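Local atomic coordinates of probable oxidoreductase protein (Rhizobium etli, PDB entry 4FB5), a protein that probably acts as a nucleotide-dependent oxidoreductase of the GFO/IDH/MocA family, binding its dinucleotide cofactor in a Rossmann fold. Residues 233-238 with 251-256; 156-161 with 326-331; 179-184 with 283-288; 56-61 with 92-97; 37-42 with 341-346. All coordinates share one frame; numbering follows the deposited sequence.

Overall arrangement
Taken together, the five contacts illustrate how a two-part oxidoreductase is closed by largely nested pairings. Contact 5 opens first and encloses all the others, bringing the late helix 344-358 back onto the early Rossmann helix 35-44. Contact 4 closes early within it, while contact 3 lies inside contact 2 and contact 1 inside contact 3. Contacts 4 and 5, with centres 18 Å apart, involve the Rossmann part. Contacts 1 and 3, centres 20 Å apart, belong to the large mixed sheet and both meet the second subunit. Contact 2 is the bridge, touching contact 5 through Asn157 and Leu345 and contact 3 through Met160 and Leu284. Contacts 1 and 4 mark the extremes, 42 Å between centres.

Contact 1 of 5, residues 233-238 with 251-256; sequences VKPYPD and NHDAAN
Val233 and Ala254 form an antiparallel hydrogen-bonded pair where strand 225-233 ends and strand 254-261 begins. Val233 N donates to Ala254 O at 2.6 Å and nearly straight (164°), although the donor stands above the carbonyl plane. The return is bent: Val233 O takes weak bonds from both Asp253 N, at 2.9 Å, and Ala254 N, at 3.2 Å, so one carbonyl is shared by two successive amides as the pairing runs out. On the sheet face carrying Val233 and Ala254, their CB atoms meet at 3.7 Å.

Beyond the bridge the side chains take over. Lys234 holds CG anti to its backbone N (chi1 -169°) and bends at chi3, which brings CE over one face of the His252 imidazole in a CH-pi contact, 4.2 Å from the ring centroid. The same ring turns an edge to the backbone, its CD2 lying 3.4 Å from Lys234 N. Pro235 sets CD against Asp253 CB at 3.8 Å, the two side chains nearly perpendicular, while the Asp253 carboxylate goes to Arg273 in a salt bridge. Nearby, Val233 and Pro235 also pack on Ser266 and Asn176 of the second subunit.

The chemistry divides the lysine into two parts. Its methylenes lie against the imidazole, whereas NZ bonds to Val249 O, beside the segment. With Lys234 NZ only 4.4 Å from His252 NE2, a protonated histidine would probably be disfavoured, and a neutral ring would suit the neighbouring ammonium better.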
# COMPACT_ATOMS: atom_id res chain seq x y z
N VAL A 233 7.03 15.52 24.26
CA VAL A 233 6.38 14.53 25.13
C VAL A 233 7.37 13.64 25.92
O VAL A 233 8.24 13.02 25.33
CB VAL A 233 5.36 13.63 24.35
CG1 VAL A 233 4.40 12.92 25.31
CG2 VAL A 233 4.56 14.42 23.36
N LYS A 234 7.22 13.59 27.25
CA LYS A 234 7.73 12.50 28.11
C LYS A 234 6.62 11.43 28.36
O LYS A 234 5.90 11.47 29.35
CB LYS A 234 8.13 13.10 29.41
CG LYS A 234 8.89 12.26 30.36
CD LYS A 234 9.34 13.15 31.56
CE LYS A 234 10.39 14.15 31.02
NZ LYS A 234 11.07 14.98 32.04
N PRO A 235 6.52 10.43 27.46
CA PRO A 235 5.42 9.48 27.62
C PRO A 235 5.42 8.73 28.96
O PRO A 235 4.33 8.34 29.42
CB PRO A 235 5.65 8.48 26.47
CG PRO A 235 7.21 8.55 26.24
CD PRO A 235 7.50 10.01 26.42
N TYR A 236 6.62 8.50 29.55
CA TYR A 236 6.78 7.73 30.80
C TYR A 236 7.53 8.51 31.92
O TYR A 236 8.67 8.96 31.72
CB TYR A 236 7.46 6.34 30.56
CG TYR A 236 6.90 5.60 29.40
CD1 TYR A 236 5.50 5.36 29.30
CD2 TYR A 236 7.71 5.16 28.37
CE1 TYR A 236 4.95 4.71 28.19
CE2 TYR A 236 7.18 4.51 27.25
CZ TYR A 236 5.79 4.27 27.17
OH TYR A 236 5.26 3.63 26.07
N PRO A 237 6.93 8.64 33.12
CA PRO A 237 7.67 9.54 34.08
C PRO A 237 9.00 8.98 34.53
O PRO A 237 9.91 9.74 34.85
CB PRO A 237 6.72 9.66 35.27
CG PRO A 237 5.38 9.11 34.78
CD PRO A 237 5.65 8.13 33.66
N ASP A 238 9.14 7.65 34.54
CA ASP A 238 10.31 7.02 35.17
C ASP A 238 10.57 5.71 34.51
O ASP A 238 9.71 5.25 33.80
CB ASP A 238 10.19 6.91 36.73
CG ASP A 238 9.07 5.91 37.22
OD1 ASP A 238 8.15 5.50 36.43
OD2 ASP A 238 9.11 5.54 38.43
N ASN A 251 14.26 13.56 29.96
CA ASN A 251 14.35 13.74 28.55
C ASN A 251 12.96 13.63 28.01
O ASN A 251 12.01 13.21 28.72
CB ASN A 251 14.99 12.44 28.02
CG ASN A 251 16.26 12.66 27.38
OD1 ASN A 251 16.67 13.78 27.27
ND2 ASN A 251 16.91 11.63 26.93
N HIS A 252 12.89 13.82 26.70
CA HIS A 252 11.63 13.75 25.99
C HIS A 252 11.74 12.79 24.79
O HIS A 252 12.65 12.90 23.97
CB HIS A 252 11.23 15.16 25.56
CG HIS A 252 10.76 16.00 26.69
ND1 HIS A 252 11.61 16.84 27.39
CD2 HIS A 252 9.55 16.07 27.31
CE1 HIS A 252 10.92 17.43 28.36
NE2 HIS A 252 9.68 16.98 28.34
N ASP A 253 10.85 11.83 24.71
CA ASP A 253 10.92 10.85 23.64
C ASP A 253 10.14 11.26 22.40
O ASP A 253 10.11 10.55 21.41
CB ASP A 253 10.49 9.49 24.16
CG ASP A 253 11.61 8.81 24.91
OD1 ASP A 253 12.69 8.58 24.31
OD2 ASP A 253 11.45 8.51 26.11
N ALA A 254 9.54 12.44 22.43
CA ALA A 254 8.73 12.90 21.31
C ALA A 254 8.72 14.44 21.22
O ALA A 254 8.66 15.15 22.24
CB ALA A 254 7.28 12.34 21.42
N ALA A 255 8.73 14.92 20.00
CA ALA A 255 8.81 16.34 19.70
C ALA A 255 8.08 16.65 18.39
O ALA A 255 8.22 15.99 17.37
CB ALA A 255 10.24 16.78 19.61
N ASN A 256 7.29 17.71 18.47
CA ASN A 256 6.50 18.16 17.35
C ASN A 256 6.86 19.61 17.19
O ASN A 256 6.88 20.37 18.14
CB ASN A 256 5.06 17.93 17.71
CG ASN A 256 4.78 16.48 18.06
OD1 ASN A 256 5.16 15.56 17.34
ND2 ASN A 256 4.09 16.27 19.13

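Contact 2 of 5, residues 156-161 with 326-331; sequences QNPVMR and HRPYDR
Pro158, in the first turn of helix 158-168, packs on the loop at His326 to Pro328 that leads to the short helix 329-332, in a junction built on a helix N-terminus. Asn157 is the N-cap: its OD1 accepts from Val159 N at 2.9 Å, the donor standing above the amide's carbonyl plane. The proline ring does most of the touching. Its CB approaches His326 O at 3.4 Å, and its CG lies 3.8 Å from Pro328 CD. The two proline side chains cross almost perpendicularly. Pro328 follows a cis peptide bond, a sharp turn in the chain at the point of contact, and His326 O is also the acceptor for Tyr329 N. On the far side of this loop, His326 NE2 bonds to Ser313 O of the fourth subunit.

One helical turn on, Arg161 lays CG 3.8 Å from Arg327 O. Its chain then bends at chi2 and chi3, folding the guanidinium back along its own segment, where NE donates to Gln156 O at 3.2 Å with that oxygen tilted slightly from the guanidinium plane. A leucine at Arg161 would be likely to leave Gln156 O without its side-chain donor and Glu352 without the partner of a long, weak ion pair.

Helix 344-358 lies alongside, with Ile348 against Arg161 and Leu345 against Asn157, while helix 206-221 contributes Tyr220 to Arg161 and strand 291-296 offers Tyr295 to Val159.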
# COMPACT_ATOMS: atom_id res chain seq x y z
N GLN A 156 21.91 10.43 1.33
CA GLN A 156 22.59 9.84 0.19
C GLN A 156 21.78 8.87 -0.64
O GLN A 156 22.25 8.41 -1.68
CB GLN A 156 23.87 9.11 0.63
CG GLN A 156 24.84 9.87 1.44
CD GLN A 156 25.39 11.08 0.75
OE1 GLN A 156 25.79 12.04 1.42
NE2 GLN A 156 25.43 11.05 -0.59
N ASN A 157 20.59 8.51 -0.17
CA ASN A 157 19.70 7.62 -0.94
C ASN A 157 19.57 8.19 -2.32
O ASN A 157 19.35 9.38 -2.46
CB ASN A 157 18.33 7.59 -0.27
CG ASN A 157 17.37 6.54 -0.87
OD1 ASN A 157 17.52 6.07 -2.00
ND2 ASN A 157 16.34 6.22 -0.10
N PRO A 158 19.72 7.35 -3.35
CA PRO A 158 19.46 7.77 -4.72
C PRO A 158 18.07 8.36 -4.93
O PRO A 158 17.92 9.33 -5.73
CB PRO A 158 19.57 6.47 -5.51
CG PRO A 158 20.55 5.66 -4.76
CD PRO A 158 20.29 5.99 -3.30
N VAL A 159 17.06 7.80 -4.26
CA VAL A 159 15.69 8.30 -4.40
C VAL A 159 15.68 9.75 -3.95
O VAL A 159 15.05 10.61 -4.53
CB VAL A 159 14.69 7.43 -3.57
CG1 VAL A 159 13.39 8.18 -3.26
CG2 VAL A 159 14.48 6.06 -4.27
N MSE A 160 16.45 10.02 -2.91
CA MSE A 160 16.47 11.29 -2.32
C MSE A 160 17.21 12.28 -3.24
O MSE A 160 16.74 13.40 -3.41
CB MSE A 160 17.07 11.17 -0.91
CG MSE A 160 16.91 12.39 -0.05
SE MSE A 160 14.98 12.74 0.29
CE MSE A 160 14.74 11.13 1.41
N ARG A 161 18.35 11.89 -3.85
CA ARG A 161 18.98 12.78 -4.84
C ARG A 161 18.03 13.06 -6.01
O ARG A 161 17.98 14.19 -6.52
CB ARG A 161 20.38 12.37 -5.36
CG ARG A 161 21.01 11.09 -4.83
CD ARG A 161 21.97 11.35 -3.65
NE ARG A 161 23.24 10.62 -3.75
CZ ARG A 161 24.39 11.15 -4.25
NH1 ARG A 161 24.44 12.39 -4.72
NH2 ARG A 161 25.50 10.41 -4.29
N HIS A 326 18.51 6.80 -11.56
CA HIS A 326 18.61 7.57 -10.31
C HIS A 326 19.98 7.31 -9.72
O HIS A 326 20.21 6.42 -8.87
CB HIS A 326 17.50 7.19 -9.34
CG HIS A 326 16.14 7.15 -9.96
ND1 HIS A 326 15.38 6.01 -10.02
CD2 HIS A 326 15.42 8.11 -10.59
CE1 HIS A 326 14.25 6.26 -10.65
NE2 HIS A 326 14.25 7.52 -11.01
N ARG A 327 20.92 8.08 -10.23
CA ARG A 327 22.31 7.82 -9.94
C ARG A 327 22.54 8.10 -8.47
O ARG A 327 21.97 9.05 -7.94
CB ARG A 327 23.22 8.61 -10.88
CG ARG A 327 23.32 7.96 -12.30
CD ARG A 327 23.52 8.98 -13.45
NE ARG A 327 24.93 9.29 -13.76
CZ ARG A 327 25.79 9.94 -12.95
NH1 ARG A 327 25.41 10.34 -11.73
NH2 ARG A 327 27.05 10.19 -13.34
N PRO A 328 23.36 7.26 -7.80
CA PRO A 328 24.17 6.21 -8.39
C PRO A 328 23.63 4.83 -8.13
O PRO A 328 24.39 3.92 -7.81
CB PRO A 328 25.46 6.33 -7.59
CG PRO A 328 24.97 6.65 -6.21
CD PRO A 328 23.56 7.26 -6.35
N TYR A 329 22.32 4.65 -8.22
CA TYR A 329 21.78 3.33 -8.07
C TYR A 329 22.52 2.48 -9.07
O TYR A 329 22.79 1.31 -8.82
CB TYR A 329 20.29 3.35 -8.35
CG TYR A 329 19.57 2.02 -8.36
CD1 TYR A 329 19.77 1.09 -9.38
CD2 TYR A 329 18.65 1.72 -7.38
CE1 TYR A 329 19.09 -0.14 -9.40
CE2 TYR A 329 17.94 0.50 -7.39
CZ TYR A 329 18.15 -0.41 -8.40
OH TYR A 329 17.45 -1.60 -8.36
N ASP A 330 22.86 3.05 -10.21
CA ASP A 330 23.48 2.28 -11.30
C ASP A 330 24.78 1.62 -10.85
O ASP A 330 25.11 0.50 -11.25
CB ASP A 330 23.72 3.14 -12.54
CG ASP A 330 24.72 4.24 -12.29
OD1 ASP A 330 24.69 4.88 -11.24
OD2 ASP A 330 25.55 4.46 -13.17
N ARG A 331 25.54 2.27 -10.00
CA ARG A 331 26.71 1.58 -9.57
C ARG A 331 26.43 0.31 -8.70
O ARG A 331 27.28 -0.57 -8.58
CB ARG A 331 27.71 2.55 -8.93
CG ARG A 331 27.96 3.85 -9.74
CD ARG A 331 28.76 3.69 -11.03
NE ARG A 331 30.07 3.08 -10.78
CZ ARG A 331 30.51 1.98 -11.38
NH1 ARG A 331 29.76 1.38 -12.31
NH2 ARG A 331 31.70 1.47 -11.08

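Contact 3 of 5, residues 179-184 with 283-288; sequences RVEMDE and ALQIYG
Arg179 and Gln285 begin an antiparallel strand pairing at the heart of the large mixed sheet, between strands 175-183 and 281-288. The axes of segments 179-183 and 283-288 approach to 4.6 Å and are almost exactly opposed (179°). Arg179 N and Gln285 O are joined at 2.9 Å, Gln285 N and Arg179 O at 2.9 Å; the first donor lies in the carbonyl plane. Glu181 and Ala283 repeat the pattern, with Glu181 N at 2.7 Å from Ala283 O. Between them Val180 and Leu284 form the non-hydrogen-bonded pair; their side chains lie side by side, facing helix 206-221, where Pro214 and Leu218 meet Val180.

The other face is largely polar, with Ala283 the exception. Arg179 runs extended from CG to NE across Gln285, and Tyr287 brings CE2 over one face of the guanidinium, 4.1 Å above its plane, the ring and guanidinium planes 64° apart. Glu181 OE1 pairs with Arg281.

That face meets the second subunit. Arg179 forms salt bridges with Asp183 and Glu181 of the second subunit, and Tyr287 OH bonds to Arg278 of that subunit. The buried charges are thus paired across the interface and probably supply part of its attraction.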
# COMPACT_ATOMS: atom_id res chain seq x y z
N ARG A 179 5.95 18.37 5.30
CA ARG A 179 5.75 17.52 6.48
C ARG A 179 6.85 16.48 6.59
O ARG A 179 7.23 15.91 5.57
CB ARG A 179 4.43 16.79 6.34
CG ARG A 179 3.31 17.71 6.64
CD ARG A 179 2.01 17.16 6.18
NE ARG A 179 0.95 18.16 6.02
CZ ARG A 179 -0.29 17.88 5.63
NH1 ARG A 179 -0.61 16.62 5.36
NH2 ARG A 179 -1.23 18.83 5.48
N VAL A 180 7.35 16.18 7.79
CA VAL A 180 8.46 15.20 7.95
C VAL A 180 8.39 14.41 9.23
O VAL A 180 8.37 15.01 10.26
CB VAL A 180 9.81 15.90 7.94
CG1 VAL A 180 10.89 14.91 8.06
CG2 VAL A 180 9.98 16.52 6.64
N GLU A 181 8.36 13.08 9.19
CA GLU A 181 8.09 12.33 10.44
C GLU A 181 9.23 11.42 10.65
O GLU A 181 9.58 10.70 9.74
CB GLU A 181 6.82 11.47 10.35
CG GLU A 181 5.46 12.24 10.33
CD GLU A 181 4.25 11.40 9.77
OE1 GLU A 181 4.09 10.21 10.14
OE2 GLU A 181 3.42 11.93 8.97
N MSE A 182 9.84 11.42 11.82
CA MSE A 182 10.77 10.32 12.10
C MSE A 182 10.39 9.51 13.32
O MSE A 182 10.48 10.02 14.44
CB MSE A 182 12.25 10.72 12.17
CG MSE A 182 13.13 9.50 12.48
SE MSE A 182 15.00 9.80 12.11
CE MSE A 182 15.84 8.03 12.34
N ASP A 183 9.99 8.25 13.07
CA ASP A 183 9.52 7.35 14.13
C ASP A 183 10.18 5.97 14.24
O ASP A 183 10.46 5.28 13.22
CB ASP A 183 8.02 7.17 14.04
CG ASP A 183 7.32 8.44 13.70
OD1 ASP A 183 7.58 9.48 14.36
OD2 ASP A 183 6.48 8.39 12.76
N GLU A 184 10.43 5.57 15.48
CA GLU A 184 10.82 4.22 15.80
C GLU A 184 10.12 3.83 17.08
O GLU A 184 9.37 4.60 17.61
CB GLU A 184 12.34 4.07 15.89
CG GLU A 184 13.07 4.62 14.66
CD GLU A 184 14.52 4.13 14.48
OE1 GLU A 184 14.97 3.26 15.27
OE2 GLU A 184 15.21 4.61 13.53
N ALA A 283 9.06 9.82 7.15
CA ALA A 283 8.03 10.05 6.15
C ALA A 283 8.07 11.49 5.77
O ALA A 283 7.98 12.40 6.61
CB ALA A 283 6.66 9.68 6.65
N LEU A 284 8.21 11.72 4.50
CA LEU A 284 8.37 13.07 4.03
C LEU A 284 7.31 13.37 3.00
O LEU A 284 7.13 12.60 2.07
CB LEU A 284 9.76 13.17 3.48
CG LEU A 284 10.15 14.37 2.66
CD1 LEU A 284 10.13 15.54 3.55
CD2 LEU A 284 11.57 14.09 2.16
N GLN A 285 6.56 14.45 3.21
CA GLN A 285 5.58 14.90 2.23
C GLN A 285 5.89 16.33 1.83
O GLN A 285 6.08 17.19 2.69
CB GLN A 285 4.14 14.82 2.75
CG GLN A 285 3.75 13.49 3.41
CD GLN A 285 2.49 13.64 4.28
OE1 GLN A 285 2.56 13.63 5.54
NE2 GLN A 285 1.32 13.83 3.62
N ILE A 286 5.97 16.58 0.53
CA ILE A 286 6.32 17.91 0.01
C ILE A 286 5.23 18.48 -0.88
O ILE A 286 4.82 17.84 -1.80
CB ILE A 286 7.56 17.85 -0.82
CG1 ILE A 286 8.67 17.11 -0.08
CG2 ILE A 286 7.96 19.25 -1.20
CD1 ILE A 286 9.82 16.71 -1.01
N TYR A 287 4.76 19.69 -0.63
CA TYR A 287 3.64 20.18 -1.42
C TYR A 287 3.97 21.50 -2.12
O TYR A 287 4.36 22.48 -1.44
CB TYR A 287 2.37 20.32 -0.59
CG TYR A 287 1.84 19.02 -0.04
CD1 TYR A 287 1.09 18.16 -0.81
CD2 TYR A 287 2.05 18.67 1.27
CE1 TYR A 287 0.60 16.95 -0.27
CE2 TYR A 287 1.57 17.48 1.81
CZ TYR A 287 0.85 16.63 1.03
OH TYR A 287 0.37 15.44 1.57
N GLY A 288 3.83 21.51 -3.44
CA GLY A 288 4.07 22.67 -4.26
C GLY A 288 2.88 23.14 -5.07
O GLY A 288 1.82 22.56 -5.05

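Contact 4 of 5, residues 56-61 with 92-97; sequences RPRLVH and DPEVDV
His61 and Asp92 make the central bond: His61 ND1 donates to Asp92 OD2 at 2.8 Å. The oxygen sits in the ring plane at the imidazole's edge and is met on its anti side, with ring and carboxylate planes 81° apart. Farther along the strand, on the other side of Val60, Arg58 NH2 and Glu94 OE2 form a salt bridge at 2.7 Å, whose hydrogen bond is bent and weak. Val60 CG1 packs on Glu94 CB between them; His61 CB rests on Val95 CG2.

The second shell fixes the groups. Asp92 holds CG anti to its own N (chi1 -174°), turning the carboxylate so that OD2 faces His61 while OD1 accepts from Glu94 N at 2.6 Å, an Asx turn. Val60 CG2 lies over one face of the Arg58 guanidinium. On strand 81-83, Thr83 bonds to His61 NE2.

Replacing Asp92 by an alanine would probably cost His61 ND1 and Glu94 N their acceptor, leaving the imidazole held through NE2 alone and less fixed in rotation. Arg58 bridges Glu94 and Glu80, just before that strand, and Lys81 pairs with Glu94 and weakly with Asp92, so each charge probably partly neutralises the next.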
# COMPACT_ATOMS: atom_id res chain seq x y z
N ARG A 56 41.72 1.98 -3.61
CA ARG A 56 41.37 1.03 -2.53
C ARG A 56 41.70 1.61 -1.19
O ARG A 56 42.84 1.86 -0.89
CB ARG A 56 42.12 -0.31 -2.70
CG ARG A 56 41.47 -1.55 -2.02
CD ARG A 56 40.49 -2.36 -2.98
NE ARG A 56 39.76 -3.48 -2.35
CZ ARG A 56 39.22 -3.49 -1.12
NH1 ARG A 56 39.28 -2.42 -0.32
NH2 ARG A 56 38.59 -4.59 -0.69
N PRO A 57 40.70 1.89 -0.38
CA PRO A 57 41.17 2.32 0.90
C PRO A 57 41.81 1.15 1.61
O PRO A 57 41.51 -0.01 1.32
CB PRO A 57 39.89 2.73 1.61
CG PRO A 57 39.03 3.18 0.49
CD PRO A 57 39.27 2.17 -0.56
N ARG A 58 42.72 1.51 2.51
CA ARG A 58 43.53 0.58 3.30
C ARG A 58 43.14 0.75 4.77
O ARG A 58 43.12 1.89 5.31
CB ARG A 58 45.04 0.84 3.08
CG ARG A 58 45.99 -0.25 3.58
CD ARG A 58 47.42 -0.05 3.02
NE ARG A 58 48.26 0.86 3.83
CZ ARG A 58 49.13 0.48 4.78
NH1 ARG A 58 49.30 -0.81 5.08
NH2 ARG A 58 49.85 1.39 5.43
N LEU A 59 42.81 -0.38 5.38
CA LEU A 59 42.24 -0.42 6.72
C LEU A 59 43.40 -0.77 7.59
O LEU A 59 43.91 -1.90 7.57
CB LEU A 59 41.11 -1.47 6.84
CG LEU A 59 40.17 -1.63 5.63
CD1 LEU A 59 39.33 -2.90 5.70
CD2 LEU A 59 39.30 -0.41 5.41
N VAL A 60 43.83 0.23 8.34
CA VAL A 60 45.11 0.22 8.99
C VAL A 60 45.02 -0.02 10.48
O VAL A 60 45.58 -0.99 10.99
CB VAL A 60 45.81 1.54 8.72
CG1 VAL A 60 47.16 1.60 9.44
CG2 VAL A 60 46.00 1.74 7.23
N HIS A 61 44.27 0.84 11.18
CA HIS A 61 44.29 0.88 12.63
C HIS A 61 42.87 0.87 13.17
O HIS A 61 41.97 1.42 12.53
CB HIS A 61 44.96 2.19 13.04
CG HIS A 61 45.83 2.10 14.26
ND1 HIS A 61 47.15 2.51 14.26
CD2 HIS A 61 45.57 1.68 15.52
CE1 HIS A 61 47.66 2.35 15.46
NE2 HIS A 61 46.73 1.84 16.25
N ASP A 92 49.06 7.62 14.90
CA ASP A 92 49.64 6.83 13.83
C ASP A 92 49.71 7.65 12.55
O ASP A 92 48.70 8.15 12.08
CB ASP A 92 48.85 5.54 13.61
CG ASP A 92 49.51 4.60 12.60
OD1 ASP A 92 50.21 5.06 11.67
OD2 ASP A 92 49.31 3.38 12.73
N PRO A 93 50.93 7.80 12.00
CA PRO A 93 51.16 8.48 10.71
C PRO A 93 50.72 7.72 9.44
O PRO A 93 50.72 8.32 8.36
CB PRO A 93 52.69 8.69 10.69
CG PRO A 93 53.22 7.55 11.53
CD PRO A 93 52.21 7.46 12.66
N GLU A 94 50.37 6.44 9.53
CA GLU A 94 49.86 5.73 8.32
C GLU A 94 48.35 5.98 8.08
O GLU A 94 47.85 5.80 6.98
CB GLU A 94 50.20 4.23 8.34
CG GLU A 94 51.61 3.88 7.82
CD GLU A 94 51.90 2.37 7.79
OE1 GLU A 94 51.79 1.70 8.85
OE2 GLU A 94 52.24 1.85 6.70
N VAL A 95 47.67 6.43 9.13
CA VAL A 95 46.28 6.86 9.06
C VAL A 95 46.17 8.26 8.44
O VAL A 95 46.83 9.19 8.90
CB VAL A 95 45.66 6.91 10.48
CG1 VAL A 95 44.30 7.58 10.45
CG2 VAL A 95 45.56 5.50 11.07
N ASP A 96 45.34 8.41 7.41
CA ASP A 96 45.04 9.72 6.82
C ASP A 96 43.66 10.23 7.26
O ASP A 96 43.46 11.45 7.41
CB ASP A 96 45.08 9.63 5.29
CG ASP A 96 46.24 8.75 4.78
OD1 ASP A 96 47.25 8.63 5.51
OD2 ASP A 96 46.14 8.19 3.67
N VAL A 97 42.74 9.28 7.48
CA VAL A 97 41.30 9.53 7.78
C VAL A 97 40.88 8.85 9.06
O VAL A 97 41.09 7.65 9.21
CB VAL A 97 40.40 8.90 6.68
CG1 VAL A 97 38.95 9.24 6.93
CG2 VAL A 97 40.81 9.35 5.29

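Contact 5 of 5, residues 37-42 with 341-346; sequences GKCHAL and GFNDLK
Cys39, Lys346 and Asn343 carry the packing between helix 35-44 and the start of helix 344-358, and nothing polar joins the two segments directly. Cys39 points SG at the second helix, anti to its own backbone N (chi1 -165°). There the sulfur rests on the root of the Lys346 side chain, 3.6 Å from CB and 3.7 Å from CG. Asn343, a turn earlier, adds a second contact, its OD1 4.0 Å from Cys39 SG, while its ND2 lies 4.3 Å from Leu42 CD1.

Past CG, Lys346 bends at chi2 (68°), and the bend takes its outer chain away from the sulfur toward His40. CE comes up obliquely to the imidazole, 4.0 Å from His40 NE2. The two polar ends then share a partner: Glu124 OE1 forms a salt bridge with Lys346 NZ and accepts a hydrogen bond from His40 NE2, while Ser99 holds the ring's other nitrogen. The imidazole is therefore gripped at both nitrogens, which fixes its rotation.

At the bend before the helix, Asp344 OD2 reaches back to Gly341 N at 2.9 Å. The third subunit borders the contact through Thr49 at Leu42 and Ile333 at Asn343.

Gly37 is consistent with the last glycine of a GxGxxG dinucleotide-binding loop, and Glu124 opens the Glu-Lys-Pro sequence characteristic of GFO/IDH/MocA enzymes. A late helix lying against the helix that probably follows the glycine-rich loop of a Rossmann fold, next to that sequence, fits this family's two-part architecture.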
# COMPACT_ATOMS: atom_id res chain seq x y z
N GLY A 37 30.36 1.24 13.84
CA GLY A 37 31.73 0.90 13.46
C GLY A 37 31.73 -0.11 12.33
O GLY A 37 32.46 0.03 11.32
N LYS A 38 30.90 -1.14 12.51
CA LYS A 38 30.75 -2.19 11.50
C LYS A 38 30.35 -1.63 10.14
O LYS A 38 30.86 -2.03 9.13
CB LYS A 38 29.70 -3.20 11.95
CG LYS A 38 29.66 -4.41 11.06
CD LYS A 38 29.07 -5.60 11.76
CE LYS A 38 28.63 -6.59 10.73
NZ LYS A 38 28.20 -7.81 11.41
N CYS A 39 29.44 -0.68 10.16
CA CYS A 39 28.95 -0.10 8.97
C CYS A 39 29.98 0.81 8.26
O CYS A 39 30.17 0.68 7.05
CB CYS A 39 27.66 0.65 9.31
SG CYS A 39 26.69 1.08 7.87
N HIS A 40 30.67 1.69 8.97
CA HIS A 40 31.84 2.34 8.34
C HIS A 40 32.73 1.25 7.77
O HIS A 40 33.09 1.29 6.61
CB HIS A 40 32.69 3.14 9.33
CG HIS A 40 32.12 4.46 9.73
ND1 HIS A 40 32.86 5.62 9.73
CD2 HIS A 40 30.88 4.81 10.16
CE1 HIS A 40 32.11 6.63 10.11
NE2 HIS A 40 30.91 6.17 10.40
N ALA A 41 33.06 0.24 8.56
CA ALA A 41 34.05 -0.71 8.08
C ALA A 41 33.62 -1.36 6.76
O ALA A 41 34.42 -1.54 5.85
CB ALA A 41 34.38 -1.76 9.16
N LEU A 42 32.34 -1.69 6.65
CA LEU A 42 31.83 -2.31 5.48
C LEU A 42 31.87 -1.32 4.33
O LEU A 42 32.09 -1.69 3.16
CB LEU A 42 30.40 -2.74 5.72
CG LEU A 42 30.17 -4.05 6.48
CD1 LEU A 42 28.67 -4.23 6.68
CD2 LEU A 42 30.77 -5.21 5.74
N GLY A 341 19.94 -1.29 0.29
CA GLY A 341 19.72 -1.55 1.71
C GLY A 341 20.18 -0.38 2.54
O GLY A 341 20.83 0.50 2.03
N PHE A 342 19.87 -0.35 3.83
CA PHE A 342 20.43 0.68 4.69
C PHE A 342 21.99 0.80 4.57
O PHE A 342 22.52 1.89 4.46
CB PHE A 342 19.93 0.50 6.11
CG PHE A 342 20.42 1.52 7.10
CD1 PHE A 342 19.80 2.76 7.21
CD2 PHE A 342 21.44 1.22 7.96
CE1 PHE A 342 20.22 3.73 8.16
CE2 PHE A 342 21.91 2.14 8.91
CZ PHE A 342 21.29 3.42 9.01
N ASN A 343 22.72 -0.31 4.51
CA ASN A 343 24.20 -0.21 4.47
C ASN A 343 24.71 0.41 3.17
O ASN A 343 25.75 1.10 3.15
CB ASN A 343 24.90 -1.56 4.74
CG ASN A 343 24.40 -2.23 6.01
OD1 ASN A 343 23.89 -1.59 6.94
ND2 ASN A 343 24.52 -3.54 6.06
N ASP A 344 23.96 0.18 2.08
CA ASP A 344 24.31 0.78 0.82
C ASP A 344 24.44 2.32 0.94
O ASP A 344 25.29 2.94 0.26
CB ASP A 344 23.37 0.29 -0.29
CG ASP A 344 23.52 -1.26 -0.56
OD1 ASP A 344 24.67 -1.78 -0.46
OD2 ASP A 344 22.50 -1.96 -0.89
N LEU A 345 23.68 2.92 1.83
CA LEU A 345 23.73 4.36 2.01
C LEU A 345 25.02 4.84 2.67
O LEU A 345 25.39 5.99 2.53
CB LEU A 345 22.59 4.83 2.89
CG LEU A 345 21.18 4.44 2.50
CD1 LEU A 345 20.29 4.78 3.66
CD2 LEU A 345 20.74 5.18 1.26
N LYS A 346 25.68 3.96 3.42
CA LYS A 346 26.92 4.34 4.04
C LYS A 346 28.06 4.31 3.02
O LYS A 346 28.98 5.12 3.12
CB LYS A 346 27.27 3.46 5.24
CG LYS A 346 27.94 4.23 6.40
CD LYS A 346 26.95 5.21 7.06
CE LYS A 346 27.60 6.14 8.08
NZ LYS A 346 26.55 6.75 9.00